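Local coordinates for ferritin like protein (Caulobacter vibrioides, PDB 3HL1), which is of uncertain function but probably binds metal ions within a ferritin-like bundle of helices, at residues Tyr52-Met55 against Leu56-Gln59; Ile64-Tyr68 against Gly69-Thr73; Leu110-Thr113 against Arg114-Met118; Tyr123-Trp126 against Arg127-Arg130. All blocks are in the same frame, centred on the assembly; numbering follows the deposited sequence. Where two conformers were deposited one is given.

Interaction 1 of 4, residues Tyr52-Met55 against Leu56-Gln59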
# COMPACT_ATOMS: atom_id res chain seq x y z
N TYR A 52 8.08 -0.78 4.39
CA TYR A 52 8.07 -2.08 5.03
C TYR A 52 6.74 -2.32 5.73
O TYR A 52 6.23 -3.42 5.69
CB TYR A 52 9.22 -2.20 6.06
CG TYR A 52 10.63 -2.20 5.45
CD1 TYR A 52 10.85 -2.39 4.08
CD2 TYR A 52 11.75 -2.04 6.27
CE1 TYR A 52 12.14 -2.38 3.53
CE2 TYR A 52 13.06 -2.06 5.74
CZ TYR A 52 13.24 -2.24 4.37
OH TYR A 52 14.52 -2.25 3.86
N GLN A 53 6.16 -1.28 6.34
CA GLN A 53 4.83 -1.40 6.93
C GLN A 53 3.74 -1.62 5.89
O GLN A 53 2.79 -2.38 6.12
CB GLN A 53 4.50 -0.20 7.79
CG GLN A 53 5.44 -0.13 8.98
CD GLN A 53 4.96 0.83 10.04
OE1 GLN A 53 4.32 1.85 9.74
NE2 GLN A 53 5.28 0.52 11.27
N GLU A 54 3.88 -0.99 4.73
CA GLU A 54 2.88 -1.24 3.66
C GLU A 54 2.88 -2.69 3.23
O GLU A 54 1.83 -3.25 2.99
CB GLU A 54 3.11 -0.33 2.44
CG GLU A 54 2.86 1.12 2.70
CD GLU A 54 1.38 1.39 3.08
OE1 GLU A 54 0.50 1.28 2.23
OE2 GLU A 54 1.12 1.69 4.24
N MSE A 55 4.07 -3.28 3.11
CA MSE A 55 4.22 -4.68 2.72
C MSE A 55 3.56 -5.59 3.74
O MSE A 55 2.82 -6.51 3.37
CB MSE A 55 5.71 -5.03 2.58
CG MSE A 55 6.35 -4.36 1.38
SE MSE A 55 8.30 -4.43 1.49
CE MSE A 55 8.70 -3.37 0.03
N LEU A 56 3.80 -5.32 5.01
CA LEU A 56 3.10 -5.98 6.09
C LEU A 56 1.58 -5.83 5.95
O LEU A 56 0.87 -6.83 6.11
CB LEU A 56 3.58 -5.47 7.47
CG LEU A 56 2.73 -5.97 8.64
CD1 LEU A 56 2.99 -7.47 8.79
CD2 LEU A 56 2.93 -5.21 9.96
N HIS A 57 1.09 -4.63 5.62
CA HIS A 57 -0.34 -4.43 5.45
C HIS A 57 -0.88 -5.35 4.39
O HIS A 57 -1.96 -5.93 4.58
CB HIS A 57 -0.74 -2.98 5.14
CG HIS A 57 -0.37 -2.00 6.20
ND1 HIS A 57 -0.47 -0.64 6.02
CD2 HIS A 57 0.18 -2.19 7.42
CE1 HIS A 57 -0.01 -0.03 7.10
NE2 HIS A 57 0.39 -0.94 7.96
N ALA A 58 -0.17 -5.45 3.27
CA ALA A 58 -0.58 -6.35 2.18
C ALA A 58 -0.74 -7.78 2.68
O ALA A 58 -1.76 -8.44 2.41
CB ALA A 58 0.40 -6.27 0.97
N GLN A 59 0.27 -8.28 3.39
CA GLN A 59 0.22 -9.60 4.00
C GLN A 59 -0.99 -9.80 4.94
O GLN A 59 -1.63 -10.85 4.91
CB GLN A 59 1.52 -9.88 4.77
CG GLN A 59 1.43 -11.12 5.67
CD GLN A 59 2.73 -11.44 6.35
OE1 GLN A 59 3.71 -11.79 5.68
NE2 GLN A 59 2.76 -11.32 7.68
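The His57 imidazole has the carbonyl oxygen Gln53 O over one face, 2.9 Å above the plane and offset toward the rim, and the nearest ring atom is His57 CD2, 2.9 Å from Gln53 O. At the ND1 end comes the carboxylate of Glu54, its plane turned 78° from the ring, with Glu54 OE2 3.3 Å from His57 ND1. Two torsions bring it there: CG of Glu54 stands beside its backbone N, and a second bend (chi2 -63°) folds the acid back toward the ring. The polar ends are held from neighbouring helices. His57 ND1 is hydrogen-bonded to Glu22 and NE2 to Gln205, which fixes the ring's rotation, while Glu54 OE1 is hydrogen-bonded to Thr25 and OE2 to an unidentified bound molecule. Glu54 OE1 also lies close to Glu22 OE1, like charges that a cation might ease. Beneath them run regular helical bonds, such as His57 N to Gln53 O at 2.9 Å. A glutamate followed three residues later by a histidine on one helix, with a further glutamate from the preceding helix 8-35, matches the E-x-x-H metal-ligand motif of the ferritin-like four-helix bundle; a role in binding metal is inferred.

Interaction 2 of 4, residues Ile64-Tyr68 against Gly69-Thr73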
# COMPACT_ATOMS: atom_id res chain seq x y z
N ILE A 64 -6.44 -11.87 6.34
CA ILE A 64 -7.85 -11.65 6.67
C ILE A 64 -8.74 -12.22 5.55
O ILE A 64 -9.69 -12.93 5.80
CB ILE A 64 -8.17 -10.13 6.84
CG1 ILE A 64 -7.39 -9.53 8.02
CG2 ILE A 64 -9.71 -9.93 7.05
CD1 ILE A 64 -7.43 -8.01 8.03
N ALA A 65 -8.45 -11.85 4.31
CA ALA A 65 -9.24 -12.30 3.15
C ALA A 65 -9.24 -13.83 3.11
O ALA A 65 -10.29 -14.45 2.89
CB ALA A 65 -8.68 -11.71 1.84
N ASN A 66 -8.08 -14.44 3.25
CA ASN A 66 -7.99 -15.88 3.21
C ASN A 66 -8.78 -16.59 4.31
O ASN A 66 -9.37 -17.67 4.06
CB ASN A 66 -6.53 -16.40 3.16
CG ASN A 66 -6.00 -16.48 1.77
OD1 ASN A 66 -6.50 -17.24 0.94
ND2 ASN A 66 -5.03 -15.63 1.47
N ALA A 67 -8.79 -16.02 5.50
CA ALA A 67 -9.61 -16.55 6.59
C ALA A 67 -11.10 -16.58 6.21
O ALA A 67 -11.80 -17.51 6.62
CB ALA A 67 -9.45 -15.73 7.83
N TYR A 68 -11.57 -15.59 5.42
CA TYR A 68 -12.93 -15.55 4.91
C TYR A 68 -13.15 -16.36 3.61
O TYR A 68 -14.24 -16.37 3.06
CB TYR A 68 -13.39 -14.11 4.69
CG TYR A 68 -13.76 -13.39 5.95
CD1 TYR A 68 -12.78 -12.89 6.81
CD2 TYR A 68 -15.10 -13.21 6.30
CE1 TYR A 68 -13.13 -12.20 7.96
CE2 TYR A 68 -15.45 -12.53 7.48
CZ TYR A 68 -14.45 -12.03 8.29
OH TYR A 68 -14.79 -11.38 9.47
N GLY A 69 -12.10 -16.99 3.11
CA GLY A 69 -12.13 -17.86 1.96
C GLY A 69 -11.71 -17.28 0.62
O GLY A 69 -11.90 -17.91 -0.43
N TYR A 70 -11.17 -16.06 0.62
CA TYR A 70 -10.74 -15.40 -0.60
C TYR A 70 -9.22 -15.22 -0.66
O TYR A 70 -8.65 -14.53 0.15
CB TYR A 70 -11.39 -14.03 -0.72
CG TYR A 70 -11.05 -13.23 -1.94
CD1 TYR A 70 -11.64 -13.52 -3.17
CD2 TYR A 70 -10.14 -12.20 -1.88
CE1 TYR A 70 -11.34 -12.79 -4.32
CE2 TYR A 70 -9.83 -11.43 -3.01
CZ TYR A 70 -10.41 -11.75 -4.23
OH TYR A 70 -10.09 -11.04 -5.38
N SER A 71 -8.58 -15.77 -1.66
CA SER A 71 -7.15 -15.51 -1.91
C SER A 71 -7.04 -14.33 -2.87
O SER A 71 -7.48 -14.41 -4.00
CB SER A 71 -6.46 -16.74 -2.53
OG SER A 71 -6.46 -17.85 -1.68
N PRO A 72 -6.48 -13.20 -2.42
CA PRO A 72 -6.33 -12.08 -3.37
C PRO A 72 -5.27 -12.33 -4.45
O PRO A 72 -4.33 -13.14 -4.29
CB PRO A 72 -5.86 -10.92 -2.50
CG PRO A 72 -5.98 -11.36 -1.08
CD PRO A 72 -5.98 -12.85 -1.07
N THR A 73 -5.38 -11.59 -5.52
CA THR A 73 -4.40 -11.69 -6.60
C THR A 73 -3.87 -10.31 -6.87
O THR A 73 -4.57 -9.32 -6.77
CB THR A 73 -5.07 -12.21 -7.89
OG1 THR A 73 -6.20 -11.38 -8.14
CG2 THR A 73 -5.58 -13.51 -7.68
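Gly69, Asn66 and Ala65 carry the turn that ends helix 42-67. Gly69 has a positive phi of 99°, and its N donates to Asn66 O at 3.0 Å, while Tyr70 N reaches back to Ala65 O at 2.9 Å, so the helix closes in a Schellman motif. That positive phi turns the backbone close against the Tyr68 carbonyl, a shape suited to glycine. Asn66 leans out over the departing chain: its OD1 accepts from Ser71 OG at 2.7 Å, the hydroxyl lying in the amide plane on a lone pair. The serine hydroxyl stands beside its own backbone N (chi1 -63°), which aims it at the amide. The other end of that amide, ND2, donates to Ser62 O and Phe284 O, so both ends are occupied and its flip is settled. Ala65 supplies the apolar part. Its CB meets the edge of the Tyr70 ring at CD2, 4.0 Å away, and also approaches Pro72 CG at 4.0 Å, while the phenol OH of Tyr70 bonds to Gln16 of helix 8-35. Two main-chain bonds thus engage the carbonyls of Ala65 and Asn66 in the final turn, and the buried Asn66 amide ties the outgoing loop to it.

Interaction 3 of 4, residues Leu110-Thr113 against Arg114-Met118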
# COMPACT_ATOMS: atom_id res chain seq x y z
N LEU A 110 11.63 12.43 -4.40
CA LEU A 110 11.23 13.16 -3.20
C LEU A 110 11.11 14.64 -3.61
O LEU A 110 12.05 15.36 -3.59
CB LEU A 110 12.26 12.99 -2.10
CG LEU A 110 11.83 13.73 -0.82
CD1 LEU A 110 10.67 12.94 -0.13
CD2 LEU A 110 13.06 13.87 0.11
N ASP A 111 9.94 15.06 -4.05
CA ASP A 111 9.67 16.48 -4.31
C ASP A 111 8.32 16.83 -3.68
O ASP A 111 7.62 15.96 -3.18
CB ASP A 111 9.72 16.80 -5.80
CG ASP A 111 8.71 15.98 -6.63
OD1 ASP A 111 7.76 15.39 -6.07
OD2 ASP A 111 8.86 15.93 -7.87
N LEU A 112 7.96 18.10 -3.70
CA LEU A 112 6.71 18.51 -3.05
C LEU A 112 5.48 17.74 -3.54
O LEU A 112 4.64 17.32 -2.74
CB LEU A 112 6.51 20.02 -3.22
CG LEU A 112 5.33 20.57 -2.40
CD1 LEU A 112 5.45 20.19 -0.91
CD2 LEU A 112 5.20 22.07 -2.60
N THR A 113 5.39 17.58 -4.85
CA THR A 113 4.28 16.88 -5.48
C THR A 113 4.11 15.45 -4.91
O THR A 113 3.01 15.04 -4.59
CB THR A 113 4.47 16.80 -7.03
OG1 THR A 113 4.51 18.12 -7.57
CG2 THR A 113 3.26 16.06 -7.70
N ARG A 114 5.22 14.73 -4.78
CA ARG A 114 5.21 13.36 -4.23
C ARG A 114 4.96 13.34 -2.72
O ARG A 114 4.20 12.52 -2.25
CB ARG A 114 6.50 12.61 -4.57
CG ARG A 114 6.42 11.63 -5.75
CD ARG A 114 5.66 12.19 -6.99
NE ARG A 114 6.36 13.26 -7.68
CZ ARG A 114 6.07 13.63 -8.91
NH1 ARG A 114 5.16 13.01 -9.64
NH2 ARG A 114 6.67 14.65 -9.44
N VAL A 115 5.60 14.22 -1.96
CA VAL A 115 5.37 14.25 -0.52
C VAL A 115 3.94 14.67 -0.21
O VAL A 115 3.28 14.05 0.62
CB VAL A 115 6.40 15.15 0.19
CG1 VAL A 115 5.97 15.36 1.65
CG2 VAL A 115 7.76 14.41 0.08
N ASN A 116 3.40 15.64 -0.95
CA ASN A 116 1.98 15.98 -0.80
C ASN A 116 1.03 14.78 -1.02
O ASN A 116 0.07 14.57 -0.21
CB ASN A 116 1.54 17.12 -1.74
CG ASN A 116 1.95 18.49 -1.24
OD1 ASN A 116 2.17 18.69 -0.03
ND2 ASN A 116 2.08 19.43 -2.17
N THR A 117 1.26 14.04 -2.10
CA THR A 117 0.52 12.82 -2.43
C THR A 117 0.61 11.77 -1.31
O THR A 117 -0.39 11.15 -0.98
CB THR A 117 1.01 12.24 -3.75
OG1 THR A 117 1.02 13.28 -4.74
CG2 THR A 117 0.10 11.06 -4.21
N MSE A 118 1.81 11.57 -0.75
CA MSE A 118 2.02 10.66 0.40
C MSE A 118 1.21 11.07 1.64
O MSE A 118 0.58 10.21 2.28
CB MSE A 118 3.51 10.53 0.68
CG MSE A 118 4.17 9.84 -0.46
SE MSE A 118 6.09 9.82 -0.29
CE MSE A 118 6.23 8.60 0.89
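Asp111 caps helix 112-121 and grips Arg114 with the same carboxylate. Its OD1 accepts from two donors, Arg114 N at 2.9 Å, met nearly along the C-O axis, and Arg114 NE at 3.0 Å on the syn side. OD2 takes Arg114 NH2 at 3.0 Å through its syn lone pair, in the guanidinium plane, and completes a side-on, two-nitrogen salt bridge with the two planes 30° apart. For this the arginine chain doubles back, bent at chi2 (44°) and chi3 (69°), and CG2 of Thr113 lies over the centre of one guanidinium face. The remaining nitrogen, NH1, donates to Glu106 O. The carbonyl of the cap residue is engaged too, Asp111 O accepting Val115 N at 2.9 Å. Farther along, Thr113 O also has two donors, Thr117 N and Thr117 OG1, arriving from opposite faces of its plane; the hydroxyl, 2.7 Å from Thr113 O, is in turn bonded to Ser104 N. Asn116 ND2, lying against the Leu112 side chain, donates to Pro102 O. The carboxylate therefore caps the Arg114 amide in the first turn, and its negative charge, set at the positive end of the helix dipole and matched by the arginine, is probably stabilised twice over.

Interaction 4 of 4, residues Tyr123-Trp126 against Arg127-Arg130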
# COMPACT_ATOMS: atom_id res chain seq x y z
N TYR A 123 -4.01 10.37 4.71
CA TYR A 123 -4.86 11.37 5.35
C TYR A 123 -5.82 10.70 6.34
O TYR A 123 -6.54 9.76 5.96
CB TYR A 123 -5.68 12.10 4.30
CG TYR A 123 -6.37 13.35 4.80
CD1 TYR A 123 -5.62 14.43 5.28
CD2 TYR A 123 -7.75 13.47 4.73
CE1 TYR A 123 -6.25 15.56 5.70
CE2 TYR A 123 -8.37 14.62 5.15
CZ TYR A 123 -7.60 15.65 5.64
OH TYR A 123 -8.18 16.82 6.03
N PRO A 124 -5.83 11.17 7.61
CA PRO A 124 -6.60 10.51 8.66
C PRO A 124 -8.11 10.65 8.51
O PRO A 124 -8.63 11.70 8.16
CB PRO A 124 -6.14 11.22 9.96
CG PRO A 124 -4.86 11.85 9.61
CD PRO A 124 -5.04 12.29 8.19
N GLU A 125 -8.82 9.58 8.76
CA GLU A 125 -10.27 9.58 8.60
C GLU A 125 -10.95 10.67 9.42
O GLU A 125 -11.96 11.25 8.98
CB GLU A 125 -10.81 8.25 9.08
CG GLU A 125 -12.24 8.02 8.72
CD GLU A 125 -12.82 6.70 9.25
OE1 GLU A 125 -12.10 5.91 9.93
OE2 GLU A 125 -14.03 6.50 8.95
N TRP A 126 -10.46 10.92 10.63
CA TRP A 126 -11.11 11.93 11.49
C TRP A 126 -11.11 13.35 10.90
O TRP A 126 -12.00 14.16 11.19
CB TRP A 126 -10.55 11.92 12.91
CG TRP A 126 -9.18 12.42 13.05
CD1 TRP A 126 -8.03 11.69 13.03
CD2 TRP A 126 -8.78 13.78 13.32
NE1 TRP A 126 -6.94 12.50 13.25
CE2 TRP A 126 -7.37 13.78 13.42
CE3 TRP A 126 -9.48 14.99 13.47
CZ2 TRP A 126 -6.65 14.96 13.67
CZ3 TRP A 126 -8.75 16.17 13.73
CH2 TRP A 126 -7.35 16.14 13.82
N ARG A 127 -10.12 13.67 10.09
CA ARG A 127 -10.07 14.99 9.42
C ARG A 127 -11.05 15.13 8.25
O ARG A 127 -11.36 16.23 7.83
CB ARG A 127 -8.64 15.24 8.99
CG ARG A 127 -7.74 15.30 10.20
CD ARG A 127 -6.35 15.14 9.85
NE ARG A 127 -5.72 16.38 9.47
CZ ARG A 127 -4.88 17.08 10.22
NH1 ARG A 127 -4.35 18.19 9.70
NH2 ARG A 127 -4.55 16.69 11.45
N THR A 128 -11.54 14.01 7.71
CA THR A 128 -12.44 14.03 6.54
C THR A 128 -13.83 14.62 6.87
O THR A 128 -14.56 15.08 5.98
CB THR A 128 -12.61 12.62 5.94
OG1 THR A 128 -13.27 11.73 6.88
CG2 THR A 128 -11.25 12.07 5.54
N GLN A 129 -14.18 14.61 8.14
CA GLN A 129 -15.50 15.05 8.60
C GLN A 129 -16.62 14.37 7.82
O GLN A 129 -17.49 15.03 7.28
CB GLN A 129 -15.64 16.56 8.49
CG GLN A 129 -14.60 17.33 9.25
CD GLN A 129 -15.04 18.76 9.45
OE1 GLN A 129 -15.97 19.02 10.21
NE2 GLN A 129 -14.38 19.69 8.76
N ARG A 130 -16.55 13.06 7.70
CA ARG A 130 -17.67 12.36 7.11
C ARG A 130 -18.03 11.11 7.86
O ARG A 130 -17.20 10.49 8.49
CB ARG A 130 -17.49 12.09 5.61
CG ARG A 130 -16.34 11.23 5.19
CD ARG A 130 -16.34 11.12 3.68
NE ARG A 130 -16.92 9.87 3.15
CZ ARG A 130 -17.99 9.76 2.36
NH1 ARG A 130 -18.72 10.81 1.99
NH2 ARG A 130 -18.35 8.57 1.94
O HOH W 1 -10.79 16.77 5.42
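Van der Waals and CH-pi contacts gather round the side chain of Arg127, which runs between Trp126, Pro124 and Tyr123. Its CG sits over the centre of the six-membered ring of Trp126, 3.4 Å from the centroid and 4° off the normal, a CH-pi contact. The indole comes over the chain because its CG is held between backbone N and carbonyl carbon (chi1 70°). Arg127 CD rests on the proline ring, 3.5 Å from Pro124 CD. Beside the phenol, Arg127 CB lies 3.4 Å from Tyr123 OH, and Thr128 CG2 is 3.9 Å from Tyr123 CD2. The chain bends at chi3, and the guanidinium stands 71° to the indole plane, with Arg127 NH2 3.5 Å from Trp126 CZ2. Hydrogen bonds form the second group. Arg127 N donates to Pro124 O from above the carbonyl plane, and Glu125 O accepts both Thr128 N, likewise above its plane, and Thr128 OG1, which lies in that plane on a lone pair. Water supplies the third: one molecule joins Tyr123 OH, 2.7 Å away, to Arg127 O, to which it donates. Beyond the two segments, Glu207 accepts from Glu125 N and Glu146 of helix 144-157 pairs with Arg130. Successive bonds from residue i+3 back to i describe two overlapping turns that begin at Pro124, part of the loop that links helices 112-121 and 144-157 in this ferritin-like fold.

The four contacts follow one another along the chain, each closing before the next opens. Interactions 1 and 2 share helix 42-67, its middle and its C-terminal end, with centres about 16 Å apart; interaction 1 lies closest to the centre of the chain, about 7 Å from it. Interaction 3 starts helix 112-121, and its centre is about 33 Å from that of interaction 2, on the opposite side of the chain's centre. Interaction 4 follows in the loop toward helix 144-157, about 20 Å from interaction 3 between centres. A probable metal-ligand pair lies inside the bundle, while the other three contacts shape a helix end, a helix start and a connecting loop.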